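Long-range contact in type III restriction-modification enzyme EcoP15I Mod subunit (Escherichia coli, PDB 4ZCF), which methylates one adenine in the asymmetric DNA site 5'-CAGCAG-3' using S-adenosyl-L-methionine, and joins the Res subunit to restrict DNA: residues 549-553 against 607-611. Residues are numbered along the deposited sequence; the frame is centred on the assembly and turned at random.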
loop_
_atom_site.group_PDB
_atom_site.type_symbol
_atom_site.label_atom_id
_atom_site.label_comp_id
_atom_site.label_asym_id
_atom_site.label_seq_id
_atom_site.Cartn_x
_atom_site.Cartn_y
_atom_site.Cartn_z
ATOM N N TRP A 549 -14.113 -16.262 24.061
ATOM C CA TRP A 549 -12.956 -16.153 24.934
ATOM C C TRP A 549 -11.705 -16.687 24.291
ATOM O O TRP A 549 -10.678 -16.047 24.407
ATOM C CB TRP A 549 -13.203 -16.857 26.278
ATOM C CG TRP A 549 -14.116 -16.134 27.226
ATOM C CD1 TRP A 549 -14.941 -15.080 26.949
ATOM C CD2 TRP A 549 -14.335 -16.465 28.599
ATOM N NE1 TRP A 549 -15.654 -14.729 28.070
ATOM C CE2 TRP A 549 -15.327 -15.586 29.090
ATOM C CE3 TRP A 549 -13.773 -17.416 29.475
ATOM C CZ2 TRP A 549 -15.762 -15.623 30.427
ATOM C CZ3 TRP A 549 -14.217 -17.464 30.788
ATOM C CH2 TRP A 549 -15.184 -16.564 31.258
ATOM N N CYS A 550 -11.777 -17.849 23.610
ATOM C CA CYS A 550 -10.623 -18.443 22.923
ATOM C C CYS A 550 -10.089 -17.531 21.796
ATOM O O CYS A 550 -8.882 -17.476 21.590
ATOM C CB CYS A 550 -10.970 -19.832 22.396
ATOM S SG CYS A 550 -10.897 -21.148 23.640
ATOM N N LEU A 551 -10.987 -16.833 21.075
ATOM C CA LEU A 551 -10.654 -15.942 19.956
ATOM C C LEU A 551 -10.059 -14.650 20.500
ATOM O O LEU A 551 -8.937 -14.282 20.126
ATOM C CB LEU A 551 -11.906 -15.667 19.075
ATOM C CG LEU A 551 -11.721 -14.865 17.758
ATOM C CD1 LEU A 551 -10.701 -15.496 16.824
ATOM C CD2 LEU A 551 -13.062 -14.578 17.093
ATOM N N TYR A 552 -10.783 -14.021 21.452
ATOM C CA TYR A 552 -10.365 -12.823 22.173
ATOM C C TYR A 552 -8.957 -13.016 22.761
ATOM O O TYR A 552 -8.139 -12.111 22.680
ATOM C CB TYR A 552 -11.390 -12.470 23.282
ATOM C CG TYR A 552 -10.942 -11.309 24.146
ATOM C CD1 TYR A 552 -11.165 -9.994 23.748
ATOM C CD2 TYR A 552 -10.209 -11.523 25.312
ATOM C CE1 TYR A 552 -10.685 -8.920 24.498
ATOM C CE2 TYR A 552 -9.710 -10.460 26.057
ATOM C CZ TYR A 552 -9.977 -9.159 25.662
ATOM O OH TYR A 552 -9.529 -8.099 26.410
ATOM N N ASP A 553 -8.677 -14.206 23.320
ATOM C CA ASP A 553 -7.398 -14.584 23.920
ATOM C C ASP A 553 -6.266 -14.775 22.916
ATOM O O ASP A 553 -5.135 -15.012 23.332
ATOM C CB ASP A 553 -7.548 -15.805 24.869
ATOM C CG ASP A 553 -8.119 -15.476 26.248
ATOM O OD1 ASP A 553 -7.667 -14.484 26.857
ATOM O OD2 ASP A 553 -8.957 -16.250 26.744
ATOM N N LYS A 607 -1.465 -20.458 31.479
ATOM C CA LYS A 607 -2.476 -19.454 31.775
ATOM C C LYS A 607 -3.769 -20.196 32.150
ATOM O O LYS A 607 -4.118 -21.188 31.497
ATOM C CB LYS A 607 -2.676 -18.575 30.515
ATOM C CG LYS A 607 -3.352 -17.234 30.743
ATOM C CD LYS A 607 -3.650 -16.580 29.392
ATOM C CE LYS A 607 -4.968 -15.846 29.371
ATOM N NZ LYS A 607 -5.483 -15.662 27.998
ATOM N N VAL A 608 -4.438 -19.755 33.238
ATOM C CA VAL A 608 -5.710 -20.336 33.718
ATOM C C VAL A 608 -6.759 -19.220 33.747
ATOM O O VAL A 608 -6.560 -18.207 34.422
ATOM C CB VAL A 608 -5.606 -21.106 35.074
ATOM C CG1 VAL A 608 -6.919 -21.807 35.419
ATOM C CG2 VAL A 608 -4.463 -22.112 35.062
ATOM N N VAL A 609 -7.824 -19.375 32.950
ATOM C CA VAL A 609 -8.931 -18.409 32.822
ATOM C C VAL A 609 -10.220 -19.026 33.410
ATOM O O VAL A 609 -10.625 -20.099 32.994
ATOM C CB VAL A 609 -9.138 -17.919 31.350
ATOM C CG1 VAL A 609 -10.047 -16.693 31.280
ATOM C CG2 VAL A 609 -7.814 -17.650 30.654
ATOM N N PHE A 610 -10.848 -18.356 34.370
ATOM C CA PHE A 610 -12.079 -18.877 34.975
ATOM C C PHE A 610 -13.210 -17.846 34.972
ATOM O O PHE A 610 -12.959 -16.644 35.052
ATOM C CB PHE A 610 -11.818 -19.447 36.393
ATOM C CG PHE A 610 -11.462 -18.405 37.430
ATOM C CD1 PHE A 610 -10.143 -18.004 37.614
ATOM C CD2 PHE A 610 -12.451 -17.788 38.187
ATOM C CE1 PHE A 610 -9.823 -16.993 38.523
ATOM C CE2 PHE A 610 -12.124 -16.791 39.110
ATOM C CZ PHE A 610 -10.813 -16.401 39.266
ATOM N N TYR A 611 -14.451 -18.320 34.877
ATOM C CA TYR A 611 -15.636 -17.464 34.886
ATOM C C TYR A 611 -16.016 -17.038 36.333
ATOM O O TYR A 611 -16.531 -17.849 37.106
ATOM C CB TYR A 611 -16.780 -18.204 34.174
ATOM C CG TYR A 611 -18.079 -17.451 34.053
ATOM C CD1 TYR A 611 -18.096 -16.096 33.745
ATOM C CD2 TYR A 611 -19.296 -18.110 34.141
ATOM C CE1 TYR A 611 -19.297 -15.397 33.612
ATOM C CE2 TYR A 611 -20.503 -17.420 34.035
ATOM C CZ TYR A 611 -20.500 -16.063 33.758
ATOM O OH TYR A 611 -21.687 -15.389 33.596
#
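The carboxylate of D553 is gripped at both oxygens. OD1 takes a salt bridge from K607, whose NZ lies 2.7 Å from it, while OD2 accepts a hydrogen bond from the hydroxyl of Y579 and pairs with R643. The ammonium group does not come in along the rim of the carboxylate but from above it, 81° out of its plane. With CG of K607 anti to the backbone N (chi1 -162°), the lysine chain runs out from the strand and bends at chi3 before reaching the acid. D553 sits near the C-terminal end of helix 539-552, its N hydrogen-bonded to O of W549 at 2.9 Å. In the C-terminal domain this helix packs on a mixed five-stranded sheet, in which 607-611 runs between 577-580 and 639-643, parallel to both. Both neighbouring strands contribute to the polar cluster, Y579 from one and R643 from the other. Replacing D553 by an alanine is likely to leave R643 without this carboxylate partner, the Y579 hydroxyl without its acceptor, and K607 with a long, weak pairing to D138 of the Res subunit.

One helical turn earlier, W549 carries the apolar part of the contact. The outer corner of its six-membered ring reaches Y611, where CH2 approaches CB to 3.7 Å, and CA of Y611 lies at the indole edge, in the ring plane. The two side chains cross at about a right angle. Nearer the D553 end, CG1 of V609 meets CE3 of W549 at 4.2 Å, and R643 adds a cation-pi contact to the indole.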